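Local coordinates for protein putative cellulase CEL6 (Mycobacterium tuberculosis, PDB 1UP3) that probably hydrolyses internal beta-1,4-glycosidic bonds of cellulose, acting as a family 6 endoglucanase, at residues W233-G238 against G264-T269; N29-S34 against Y284-A289; D102-G107 against D145-D150; M70-L75 against P112-V117. One frame throughout, in Å; residues are numbered along the deposited sequence.

Contact 1: residues W233-G238 against G264-T269; sequences WCNPSG and GESDGT. With BGC (beta-D-glucopyranose), chain B; BGC (beta-D-glucopyranose), chain C; SO4 (sulfate ion), chain E; SO4 (sulfate ion), chain D.
N235 and D267 hold each other from two loops, each using a backbone N-H and a side-chain oxygen. The N235 side chain can be followed outward. Its CB leaves a backbone of positive phi, and CG stands anti to the carbonyl carbon, beside the backbone N (chi1 -64°). That puts CG 3.6 Å from D267 N. One branch of the amide, OD1, accepts from D267 N at 2.8 Å in a nearly straight bond of 171°. This donor is tilted 29° from the carbonyl plane. The other branch, ND2, gives a hydrogen to S266 OG at 3.0 Å, with OG close to the amide plane. ND2 also bonds E274. Both ends of the amide are thus engaged, which fixes its flip. D267 answers with OD2, whose anti lone pair takes N235 N at 2.9 Å. Its OD1 makes salt bridges with R220 and K261, which probably keep the carboxylate charged. S266 OG accepts from G268 N as well, closing an ST turn, and bonds the carbonyl of P275. C234 SG is in a disulfide with C270. C234 CB lies under one face of the W233 ring. Over the opposite face come two glucose units, with C2 of the chain C sugar 3.8 Å from W233 CZ3 and O4 of the chain B sugar 3.6 Å from W233 CE2. W233 NE1 bonds a sulfate at the ring edge. This is the tryptophan platform under a sugar that is familiar from glycan subsites of cellulases.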
loop_
_atom_site.group_PDB
_atom_site.type_symbol
_atom_site.label_atom_id
_atom_site.label_comp_id
_atom_site.label_asym_id
_atom_site.label_seq_id
_atom_site.Cartn_x
_atom_site.Cartn_y
_atom_site.Cartn_z
ATOM N N TRP A 233 -8.715 3.954 13.219
ATOM C CA TRP A 233 -7.651 3.740 12.229
ATOM C C TRP A 233 -6.749 4.969 12.104
ATOM O O TRP A 233 -5.770 4.935 11.368
ATOM C CB TRP A 233 -8.274 3.407 10.853
ATOM C CG TRP A 233 -9.376 4.383 10.517
ATOM C CD1 TRP A 233 -10.715 4.209 10.768
ATOM C CD2 TRP A 233 -9.240 5.723 10.026
ATOM N NE1 TRP A 233 -11.417 5.328 10.396
ATOM C CE2 TRP A 233 -10.544 6.271 9.939
ATOM C CE3 TRP A 233 -8.163 6.503 9.592
ATOM C CZ2 TRP A 233 -10.793 7.563 9.453
ATOM C CZ3 TRP A 233 -8.410 7.783 9.118
ATOM C CH2 TRP A 233 -9.724 8.301 9.078
ATOM N N CYS A 234 -7.072 6.057 12.827
ATOM C CA CYS A 234 -6.384 7.343 12.652
ATOM C C CYS A 234 -5.424 7.579 13.825
ATOM O O CYS A 234 -5.831 7.965 14.909
ATOM C CB CYS A 234 -7.445 8.437 12.518
ATOM S SG CYS A 234 -6.964 9.866 11.552
ATOM N N ASN A 235 -4.153 7.281 13.597
ATOM C CA ASN A 235 -3.111 7.324 14.642
ATOM C C ASN A 235 -3.528 6.726 16.001
ATOM O O ASN A 235 -3.344 7.378 17.036
ATOM C CB ASN A 235 -2.649 8.764 14.873
ATOM C CG ASN A 235 -1.976 9.391 13.651
ATOM O OD1 ASN A 235 -1.305 8.692 12.883
ATOM N ND2 ASN A 235 -2.129 10.716 13.473
ATOM N N PRO A 236 -4.051 5.504 16.047
ATOM C CA PRO A 236 -4.376 4.894 17.349
ATOM C C PRO A 236 -3.144 4.610 18.190
ATOM O O PRO A 236 -2.084 4.299 17.695
ATOM C CB PRO A 236 -5.058 3.593 16.977
ATOM C CG PRO A 236 -4.452 3.262 15.607
ATOM C CD PRO A 236 -4.290 4.584 14.923
ATOM N N SER A 237 -3.324 4.693 19.501
ATOM C CA SER A 237 -2.279 4.247 20.395
ATOM C C SER A 237 -2.396 2.741 20.650
ATOM O O SER A 237 -3.387 2.089 20.299
ATOM C CB SER A 237 -2.334 5.046 21.695
ATOM O OG SER A 237 -3.540 4.759 22.368
ATOM N N GLY A 238 -1.346 2.189 21.254
ATOM C CA GLY A 238 -1.303 0.794 21.671
ATOM C C GLY A 238 -1.153 -0.253 20.570
ATOM O O GLY A 238 -1.352 -1.453 20.807
ATOM N N GLY A 264 5.436 5.033 11.388
ATOM C CA GLY A 264 5.943 6.333 11.795
ATOM C C GLY A 264 5.256 7.466 11.073
ATOM O O GLY A 264 5.132 8.555 11.613
ATOM N N GLU A 265 4.731 7.217 9.873
ATOM C CA GLU A 265 3.983 8.260 9.155
ATOM C C GLU A 265 2.615 8.486 9.772
ATOM O O GLU A 265 1.919 7.520 10.136
ATOM C CB GLU A 265 3.814 7.890 7.685
ATOM C CG GLU A 265 5.060 8.102 6.894
ATOM C CD GLU A 265 4.787 7.801 5.414
ATOM O OE1 GLU A 265 3.584 7.701 4.996
ATOM O OE2 GLU A 265 5.706 7.679 4.693
ATOM N N SER A 266 2.248 9.755 9.962
ATOM C CA SER A 266 0.949 10.101 10.511
ATOM C C SER A 266 -0.164 9.696 9.555
ATOM O O SER A 266 -0.025 9.793 8.351
ATOM C CB SER A 266 0.850 11.591 10.803
ATOM O OG SER A 266 -0.444 11.906 11.306
ATOM N N ASP A 267 -1.293 9.279 10.111
ATOM C CA ASP A 267 -2.484 8.982 9.326
ATOM C C ASP A 267 -3.260 10.256 8.974
ATOM O O ASP A 267 -4.189 10.209 8.142
ATOM C CB ASP A 267 -3.388 7.989 10.052
ATOM C CG ASP A 267 -2.714 6.662 10.299
ATOM O OD1 ASP A 267 -2.195 6.098 9.307
ATOM O OD2 ASP A 267 -2.662 6.133 11.445
ATOM N N GLY A 268 -2.942 11.360 9.652
ATOM C CA GLY A 268 -3.639 12.624 9.459
ATOM C C GLY A 268 -3.747 13.430 10.749
ATOM O O GLY A 268 -3.252 13.031 11.793
ATOM N N THR A 269 -4.460 14.550 10.671
ATOM C CA THR A 269 -4.705 15.363 11.838
ATOM C C THR A 269 -5.648 14.712 12.867
ATOM O O THR A 269 -5.529 14.946 14.083
ATOM C CB THR A 269 -5.208 16.738 11.389
ATOM O OG1 THR A 269 -6.334 16.582 10.534
ATOM C CG2 THR A 269 -4.224 17.446 10.537
HETATM C C2 BGC B . -13.269 1.516 7.670
HETATM C C3 BGC B . -12.118 2.493 7.664
HETATM C C4 BGC B . -12.309 3.625 6.647
HETATM C C5 BGC B . -13.725 4.247 6.751
HETATM C C6 BGC B . -13.984 5.213 5.591
HETATM C C1 BGC B . -14.568 2.299 7.773
HETATM O O2 BGC B . -13.102 0.618 8.761
HETATM O O3 BGC B . -10.896 1.780 7.450
HETATM O O4 BGC B . -11.406 4.641 6.898
HETATM O O5 BGC B . -14.635 3.197 6.675
HETATM O O6 BGC B . -15.244 5.832 5.832
HETATM C C2 BGC C . -9.674 6.073 6.013
HETATM C C3 BGC C . -8.432 6.086 5.135
HETATM C C4 BGC C . -7.449 5.002 5.579
HETATM C C5 BGC C . -8.204 3.658 5.670
HETATM C C6 BGC C . -7.321 2.555 6.267
HETATM C C1 BGC C . -10.286 4.668 6.034
HETATM O O2 BGC C . -10.623 7.072 5.595
HETATM O O3 BGC C . -7.806 7.359 5.126
HETATM O O4 BGC C . -6.342 4.870 4.681
HETATM O O5 BGC C . -9.339 3.747 6.516
HETATM O O6 BGC C . -8.003 1.315 6.268
HETATM S S SO4 E . -8.197 18.487 12.915
HETATM O O1 SO4 E . -7.945 19.549 11.967
HETATM O O2 SO4 E . -7.084 18.352 13.839
HETATM O O3 SO4 E . -8.507 17.216 12.243
HETATM O O4 SO4 E . -9.460 18.700 13.658
HETATM S S SO4 D . -15.080 5.598 11.124
HETATM O O1 SO4 D . -15.896 6.311 10.142
HETATM O O2 SO4 D . -14.177 6.546 11.763
HETATM O O3 SO4 D . -14.290 4.607 10.416
HETATM O O4 SO4 D . -15.909 4.879 12.116
#

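Contact 2: residues N29-S34 against Y284-A289; sequences NAELTS and YAIDLA
N29 OD1 accepts from L32 N at 2.9 Å and also rests against I286 CG1 of the crossing helix, 3.8 Å away. The L32 donor lies in the carbonyl plane, and N29 is the N-cap of helix 30-36. Its CG is anti to the backbone N (chi1 -180°), which turns the amide back over the first turn. The same oxygen thereby faces I286. The two helix segments run nearly perpendicular, at 93°, with axes 8.5 Å apart at closest approach. I286 packs against both N29 and L32, with its CG1 3.9 Å from L32 CG. L32 CD2 reaches A285 CB at 4.0 Å. E31 CB, from the same helix as L32, sits 3.5 Å from A289 CB, so the small alanine lets the backbones come close. E31 then bends at chi2 (73°), and its CG also lies against A289 CB. The L32 side chain packs on A21 and A22 of helix 17-24 too. The contact is mostly carbon against carbon, so the helices are joined by fit rather than by polar bonds. The E31 carboxylate lies near the C-terminal carboxylate of Q294, which may raise the proton affinity of one of them.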
loop_
_atom_site.group_PDB
_atom_site.type_symbol
_atom_site.label_atom_id
_atom_site.label_comp_id
_atom_site.label_asym_id
_atom_site.label_seq_id
_atom_site.Cartn_x
_atom_site.Cartn_y
_atom_site.Cartn_z
ATOM N N ASN A 29 19.116 4.772 18.285
ATOM C CA ASN A 29 17.877 4.318 18.841
ATOM C C ASN A 29 17.510 2.986 18.177
ATOM O O ASN A 29 17.378 2.915 16.929
ATOM C CB ASN A 29 16.815 5.387 18.591
ATOM C CG ASN A 29 15.467 5.023 19.141
ATOM O OD1 ASN A 29 14.709 4.284 18.510
ATOM N ND2 ASN A 29 15.120 5.589 20.287
ATOM N N ALA A 30 17.356 1.942 18.999
ATOM C CA ALA A 30 17.146 0.601 18.483
ATOM C C ALA A 30 15.846 0.479 17.704
ATOM O O ALA A 30 15.782 -0.282 16.724
ATOM C CB ALA A 30 17.143 -0.414 19.650
ATOM N N GLU A 31 14.824 1.196 18.157
ATOM C CA GLU A 31 13.509 1.104 17.547
ATOM C C GLU A 31 13.535 1.739 16.162
ATOM O O GLU A 31 13.009 1.168 15.209
ATOM C CB GLU A 31 12.438 1.802 18.393
ATOM C CG GLU A 31 12.153 1.134 19.737
ATOM C CD GLU A 31 13.272 1.347 20.770
ATOM O OE1 GLU A 31 13.826 2.453 20.856
ATOM O OE2 GLU A 31 13.645 0.392 21.508
ATOM N N LEU A 32 14.140 2.913 16.038
ATOM C CA LEU A 32 14.213 3.550 14.722
ATOM C C LEU A 32 15.080 2.754 13.759
ATOM O O LEU A 32 14.755 2.633 12.578
ATOM C CB LEU A 32 14.726 4.977 14.801
ATOM C CG LEU A 32 13.843 6.009 15.438
ATOM C CD1 LEU A 32 14.570 7.326 15.545
ATOM C CD2 LEU A 32 12.579 6.229 14.568
ATOM N N THR A 33 16.187 2.201 14.263
ATOM C CA THR A 33 17.048 1.419 13.416
ATOM C C THR A 33 16.281 0.184 12.888
ATOM O O THR A 33 16.420 -0.162 11.728
ATOM C CB THR A 33 18.284 1.040 14.179
ATOM O OG1 THR A 33 19.094 2.222 14.349
ATOM C CG2 THR A 33 19.155 0.085 13.398
ATOM N N SER A 34 15.507 -0.472 13.742
ATOM C CA SER A 34 14.729 -1.657 13.339
ATOM C C SER A 34 13.772 -1.338 12.208
ATOM O O SER A 34 13.773 -2.011 11.170
ATOM C CB SER A 34 13.939 -2.215 14.512
ATOM O OG SER A 34 13.229 -3.382 14.110
ATOM N N TYR A 284 6.054 8.092 16.783
ATOM C CA TYR A 284 5.099 7.088 16.320
ATOM C C TYR A 284 5.801 5.781 15.946
ATOM O O TYR A 284 5.334 4.683 16.354
ATOM C CB TYR A 284 4.290 7.590 15.133
ATOM C CG TYR A 284 3.201 8.619 15.446
ATOM C CD1 TYR A 284 3.043 9.170 16.716
ATOM C CD2 TYR A 284 2.442 9.117 14.422
ATOM C CE1 TYR A 284 2.069 10.114 16.957
ATOM C CE2 TYR A 284 1.436 10.074 14.644
ATOM C CZ TYR A 284 1.254 10.545 15.914
ATOM O OH TYR A 284 0.266 11.500 16.166
ATOM N N ALA A 285 6.908 5.884 15.212
ATOM C CA ALA A 285 7.694 4.675 14.879
ATOM C C ALA A 285 8.238 3.989 16.138
ATOM O O ALA A 285 8.162 2.754 16.283
ATOM C CB ALA A 285 8.805 4.991 13.898
ATOM N N ILE A 286 8.761 4.792 17.063
ATOM C CA ILE A 286 9.294 4.244 18.309
ATOM C C ILE A 286 8.209 3.538 19.120
ATOM O O ILE A 286 8.432 2.448 19.652
ATOM C CB ILE A 286 9.984 5.375 19.093
ATOM C CG1 ILE A 286 11.252 5.773 18.366
ATOM C CG2 ILE A 286 10.322 4.966 20.523
ATOM C CD1 ILE A 286 11.816 7.144 18.747
ATOM N N ASP A 287 7.023 4.144 19.241
ATOM C CA ASP A 287 5.942 3.509 19.995
ATOM C C ASP A 287 5.476 2.176 19.356
ATOM O O ASP A 287 5.263 1.175 20.057
ATOM C CB ASP A 287 4.765 4.462 20.191
ATOM C CG ASP A 287 5.105 5.675 21.102
ATOM O OD1 ASP A 287 6.161 5.709 21.777
ATOM O OD2 ASP A 287 4.348 6.653 21.198
ATOM N N LEU A 288 5.327 2.161 18.025
ATOM C CA LEU A 288 4.980 0.920 17.330
ATOM C C LEU A 288 6.009 -0.187 17.598
ATOM O O LEU A 288 5.637 -1.325 17.848
ATOM C CB LEU A 288 4.863 1.147 15.819
ATOM C CG LEU A 288 3.602 1.930 15.410
ATOM C CD1 LEU A 288 3.792 2.496 14.036
ATOM C CD2 LEU A 288 2.339 1.051 15.427
ATOM N N ALA A 289 7.290 0.162 17.545
ATOM C CA ALA A 289 8.367 -0.802 17.838
ATOM C C ALA A 289 8.399 -1.213 19.309
ATOM O O ALA A 289 8.514 -2.421 19.626
ATOM C CB ALA A 289 9.714 -0.201 17.457
#

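Contact 3: residues D102-G107 against D145-D150; sequences DAVASG and DTLTRD
A105 and T146 meet methyl to methyl: A105 CB lies 3.9 Å from T146 CG2. The threonine torsion decides which branch does the touching. With chi1 at -54°, OG1 stands beside the backbone N and CG2 is anti to that N, leaning toward helix 94-108. OG1 stays with its own helix, hydrogen-bonded to the carbonyl of Y142. The same CG2 also meets D102 OD1 at 3.9 Å. The CB of D102 starts off away from the other segment, yet its carboxylate turns back toward T146, where OD1 is bonded to the hydroxyl of Y142. The next residue after T146, L147, carries the deeper half of the contact. Helices 94-108 and 130-147 are connections in successive beta-alpha-beta units of the parallel sheet, and they lie next to each other on its outside. L147 has CG anti to its carbonyl carbon, with chi2 163°, which sends CD2 to V104. L147 CD2 reaches V104 CG1 at 3.8 Å and A105 CB at 4.3 Å. V104 places CG1 opposite its backbone N (chi1 169°), and the two side chains meet at a slant. V104 also packs on V53 of helix 50-66, while L147 touches L108. L147 to D150 form a type I beta turn, and D150 N bonds L147 O at 3.2 Å.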
loop_
_atom_site.group_PDB
_atom_site.type_symbol
_atom_site.label_atom_id
_atom_site.label_comp_id
_atom_site.label_asym_id
_atom_site.label_seq_id
_atom_site.Cartn_x
_atom_site.Cartn_y
_atom_site.Cartn_z
ATOM N N ASP A 102 0.262 6.279 -17.623
ATOM C CA ASP A 102 1.085 6.021 -18.793
ATOM C C ASP A 102 2.541 6.263 -18.487
ATOM O O ASP A 102 3.420 5.507 -18.937
ATOM C CB ASP A 102 0.690 6.903 -19.978
ATOM C CG ASP A 102 -0.671 6.583 -20.526
ATOM O OD1 ASP A 102 -1.217 5.500 -20.263
ATOM O OD2 ASP A 102 -1.295 7.401 -21.262
ATOM N N ALA A 103 2.796 7.347 -17.778
ATOM C CA ALA A 103 4.166 7.716 -17.412
ATOM C C ALA A 103 4.792 6.726 -16.436
ATOM O O ALA A 103 5.945 6.350 -16.592
ATOM C CB ALA A 103 4.186 9.115 -16.842
ATOM N N VAL A 104 4.050 6.293 -15.420
ATOM C CA VAL A 104 4.538 5.269 -14.515
ATOM C C VAL A 104 4.921 3.990 -15.297
ATOM O O VAL A 104 5.984 3.409 -15.087
ATOM C CB VAL A 104 3.515 4.932 -13.435
ATOM C CG1 VAL A 104 3.901 3.697 -12.655
ATOM C CG2 VAL A 104 3.320 6.110 -12.457
ATOM N N ALA A 105 4.055 3.552 -16.200
ATOM C CA ALA A 105 4.332 2.372 -17.013
ATOM C C ALA A 105 5.568 2.556 -17.906
ATOM O O ALA A 105 6.330 1.611 -18.113
ATOM C CB ALA A 105 3.087 2.022 -17.826
ATOM N N SER A 106 5.755 3.753 -18.436
ATOM C CA SER A 106 6.933 4.047 -19.242
ATOM C C SER A 106 8.187 3.893 -18.406
ATOM O O SER A 106 9.209 3.379 -18.873
ATOM C CB SER A 106 6.855 5.475 -19.823
ATOM O OG SER A 106 7.236 6.494 -18.891
ATOM N N GLY A 107 8.126 4.287 -17.152
ATOM C CA GLY A 107 9.273 4.168 -16.297
ATOM C C GLY A 107 9.534 2.754 -15.812
ATOM O O GLY A 107 10.671 2.408 -15.533
ATOM N N ASP A 145 -4.774 -2.420 -16.734
ATOM C CA ASP A 145 -4.521 -2.742 -18.144
ATOM C C ASP A 145 -3.183 -2.206 -18.623
ATOM O O ASP A 145 -2.549 -2.824 -19.486
ATOM C CB ASP A 145 -5.602 -2.147 -19.038
ATOM C CG ASP A 145 -6.947 -2.871 -18.951
ATOM O OD1 ASP A 145 -7.051 -3.984 -18.376
ATOM O OD2 ASP A 145 -7.944 -2.382 -19.538
ATOM N N THR A 146 -2.751 -1.069 -18.096
ATOM C CA THR A 146 -1.527 -0.401 -18.568
ATOM C C THR A 146 -0.289 -0.901 -17.855
ATOM O O THR A 146 0.758 -1.113 -18.474
ATOM C CB THR A 146 -1.687 1.093 -18.397
ATOM O OG1 THR A 146 -2.907 1.493 -19.054
ATOM C CG2 THR A 146 -0.587 1.866 -19.112
ATOM N N LEU A 147 -0.383 -1.053 -16.545
ATOM C CA LEU A 147 0.752 -1.465 -15.740
ATOM C C LEU A 147 1.187 -2.903 -16.011
ATOM O O LEU A 147 2.397 -3.192 -15.949
ATOM C CB LEU A 147 0.520 -1.252 -14.247
ATOM C CG LEU A 147 0.276 0.195 -13.821
ATOM C CD1 LEU A 147 -0.332 0.222 -12.438
ATOM C CD2 LEU A 147 1.586 1.009 -13.903
ATOM N N THR A 148 0.231 -3.789 -16.319
ATOM C CA THR A 148 0.533 -5.190 -16.570
ATOM C C THR A 148 1.211 -5.433 -17.915
ATOM O O THR A 148 1.618 -6.551 -18.197
ATOM C CB THR A 148 -0.700 -6.092 -16.407
ATOM O OG1 THR A 148 -1.777 -5.624 -17.229
ATOM C CG2 THR A 148 -1.195 -6.073 -14.967
ATOM N N ARG A 149 1.347 -4.401 -18.734
ATOM C CA ARG A 149 2.181 -4.505 -19.924
ATOM C C ARG A 149 3.652 -4.695 -19.579
ATOM O O ARG A 149 4.410 -5.153 -20.428
ATOM C CB ARG A 149 1.997 -3.294 -20.835
ATOM C CG ARG A 149 0.589 -3.187 -21.416
ATOM C CD ARG A 149 0.108 -4.398 -22.208
ATOM N NE ARG A 149 -1.028 -4.072 -23.077
ATOM C CZ ARG A 149 -1.604 -4.938 -23.930
ATOM N NH1 ARG A 149 -1.141 -6.185 -24.069
ATOM N NH2 ARG A 149 -2.641 -4.541 -24.665
ATOM N N ASP A 150 4.069 -4.350 -18.359
ATOM C CA ASP A 150 5.380 -4.785 -17.836
ATOM C C ASP A 150 5.189 -6.205 -17.363
ATOM O O ASP A 150 4.584 -6.408 -16.311
ATOM C CB ASP A 150 5.796 -3.907 -16.657
ATOM C CG ASP A 150 7.127 -4.301 -16.036
ATOM O OD1 ASP A 150 7.760 -5.297 -16.502
ATOM O OD2 ASP A 150 7.602 -3.675 -15.048
#

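Contact 4: residues M70-L75 against P112-V117; sequences MPVLTL and PATIIV
L73 and L75 meet T114 and I116 through their flat peptide groups, joined by N-H and C=O, with side chains on both faces of the sheet. On one face lie V72, T74, T114 and I116. On the other lie L73, L75, I115 and V117. Four bonds alternate between the two parallel strands. T114 N gives to P71 O at 2.9 Å, and T114 O takes L73 N at 2.8 Å. L73 O then receives I116 N, and I116 O receives L75 N. At the strand start, the P71 ring comes up to the 112-117 segment, with its CG 3.4 Å from P112 O. M70 sets out with CG anti to its backbone N (chi1 174°). It then folds at chi2 (63°) and chi3 (80°), which lays SD 3.6 Å from A113 C and 3.4 Å from T114 OG1. V72 and T114 lie side by side, pointing the same way. L73 CD1 is 3.8 Å from I115 CD1, and L75 CD1 is 3.8 Å from I115 CG2, for one of two modelled I115 conformers. Helix 94-108 connects the strands as a beta-alpha-beta crossover, and its L108 packs on A113 and I115. T74 OG1 is bonded to S41. T114 OG1 is buried with no polar partner in the model, and the thioether arm of M70 lies against it. The strands are therefore held by backbone bonding, amid a mostly apolar core.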
loop_
_atom_site.group_PDB
_atom_site.type_symbol
_atom_site.label_atom_id
_atom_site.label_comp_id
_atom_site.label_asym_id
_atom_site.label_seq_id
_atom_site.Cartn_x
_atom_site.Cartn_y
_atom_site.Cartn_z
ATOM N N MET A 70 13.512 -6.681 -4.786
ATOM C CA MET A 70 12.210 -6.360 -5.378
ATOM C C MET A 70 11.684 -5.039 -4.800
ATOM O O MET A 70 11.425 -4.968 -3.612
ATOM C CB MET A 70 11.192 -7.478 -5.078
ATOM C CG MET A 70 9.773 -7.194 -5.523
ATOM S SD MET A 70 9.541 -6.996 -7.248
ATOM C CE MET A 70 9.489 -8.635 -7.806
ATOM N N PRO A 71 11.507 -4.027 -5.650
ATOM C CA PRO A 71 10.920 -2.765 -5.188
ATOM C C PRO A 71 9.415 -2.914 -5.049
ATOM O O PRO A 71 8.798 -3.598 -5.848
ATOM C CB PRO A 71 11.277 -1.790 -6.299
ATOM C CG PRO A 71 11.292 -2.605 -7.478
ATOM C CD PRO A 71 11.803 -3.980 -7.094
ATOM N N VAL A 72 8.852 -2.222 -4.076
ATOM C CA VAL A 72 7.394 -2.161 -3.878
ATOM C C VAL A 72 7.000 -0.699 -3.955
ATOM O O VAL A 72 7.556 0.154 -3.213
ATOM C CB VAL A 72 6.952 -2.743 -2.519
ATOM C CG1 VAL A 72 5.463 -2.776 -2.436
ATOM C CG2 VAL A 72 7.559 -4.165 -2.271
ATOM N N LEU A 73 6.110 -0.399 -4.905
ATOM C CA LEU A 73 5.630 0.946 -5.166
ATOM C C LEU A 73 4.127 0.962 -4.873
ATOM O O LEU A 73 3.416 0.034 -5.262
ATOM C CB LEU A 73 5.890 1.352 -6.613
ATOM C CG LEU A 73 7.403 1.484 -6.868
ATOM C CD1 LEU A 73 7.704 0.968 -8.216
ATOM C CD2 LEU A 73 7.853 2.904 -6.751
ATOM N N THR A 74 3.668 2.028 -4.226
ATOM C CA THR A 74 2.250 2.248 -3.972
ATOM C C THR A 74 1.754 3.454 -4.743
ATOM O O THR A 74 2.298 4.536 -4.584
ATOM C CB THR A 74 2.038 2.419 -2.504
ATOM O OG1 THR A 74 2.442 1.204 -1.840
ATOM C CG2 THR A 74 0.528 2.604 -2.180
ATOM N N LEU A 75 0.773 3.255 -5.607
ATOM C CA LEU A 75 0.208 4.361 -6.374
ATOM C C LEU A 75 -0.973 4.934 -5.616
ATOM O O LEU A 75 -1.930 4.232 -5.334
ATOM C CB LEU A 75 -0.200 3.882 -7.781
ATOM C CG LEU A 75 0.923 3.237 -8.602
ATOM C CD1 LEU A 75 0.412 2.885 -9.997
ATOM C CD2 LEU A 75 2.166 4.120 -8.720
ATOM N N PRO A 112 11.473 -5.549 -12.863
ATOM C CA PRO A 112 10.713 -6.153 -11.761
ATOM C C PRO A 112 10.180 -5.089 -10.814
ATOM O O PRO A 112 10.893 -4.150 -10.458
ATOM C CB PRO A 112 11.753 -6.997 -11.028
ATOM C CG PRO A 112 12.766 -7.237 -12.019
ATOM C CD PRO A 112 12.880 -6.002 -12.824
ATOM N N ALA A 113 8.917 -5.216 -10.430
ATOM C CA ALA A 113 8.325 -4.321 -9.439
ATOM C C ALA A 113 7.069 -4.972 -8.885
ATOM O O ALA A 113 6.395 -5.737 -9.582
ATOM C CB ALA A 113 7.992 -2.920 -10.027
ATOM N N THR A 114 6.768 -4.643 -7.648
ATOM C CA THR A 114 5.492 -4.945 -7.024
ATOM C C THR A 114 4.727 -3.626 -6.915
ATOM O O THR A 114 5.300 -2.629 -6.468
ATOM C CB THR A 114 5.763 -5.540 -5.660
ATOM O OG1 THR A 114 6.468 -6.773 -5.794
ATOM C CG2 THR A 114 4.453 -5.874 -4.890
ATOM N N ILE A 115 3.498 -3.588 -7.432
ATOM C CA ILE A 115 2.719 -2.355 -7.491
ATOM C C ILE A 115 1.436 -2.557 -6.730
ATOM O O ILE A 115 0.695 -3.482 -7.036
ATOM C CB ILE A 115 2.396 -1.925 -8.929
ATOM C CG1 ILE A 115 3.645 -1.980 -9.829
ATOM C CG2 ILE A 115 1.756 -0.521 -8.930
ATOM C CD1 ILE A 115 4.767 -1.052 -9.450
ATOM N N ILE A 116 1.213 -1.698 -5.741
ATOM C CA ILE A 116 -0.023 -1.648 -4.967
ATOM C C ILE A 116 -0.858 -0.491 -5.564
ATOM O O ILE A 116 -0.472 0.678 -5.498
ATOM C CB ILE A 116 0.249 -1.398 -3.502
ATOM C CG1 ILE A 116 1.294 -2.382 -2.920
ATOM C CG2 ILE A 116 -1.074 -1.378 -2.725
ATOM C CD1 ILE A 116 0.856 -3.802 -3.018
ATOM N N VAL A 117 -1.975 -0.827 -6.187
ATOM C CA VAL A 117 -2.770 0.148 -6.946
ATOM C C VAL A 117 -3.883 0.727 -6.051
ATOM O O VAL A 117 -4.865 0.054 -5.708
ATOM C CB VAL A 117 -3.424 -0.479 -8.183
ATOM C CG1 VAL A 117 -4.216 0.552 -8.987
ATOM C CG2 VAL A 117 -2.409 -1.148 -9.060
#

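Contacts 3 and 4 belong to the same part of the fold: L147 CD1 reaches L75 CD1 at 3.7 Å, so the outer helix pair rests on the sheet. Contacts 1 and 2 also touch, with N235 OD1 3.5 Å from Y284 CE2 and G264 CA 3.8 Å from A285 CB. Contact 2 brings the C-terminal helix to a helix near the N-terminus, and the other three contacts fall between its segments in sequence. Contact 1 holds W233 of the glycan pocket. Contact 4 lies deeper, with the T74 side chain about 10 Å from a bound glucose. Contacts 1 and 3 sit on opposite sides of the chain's centre, their own centres 32 Å apart.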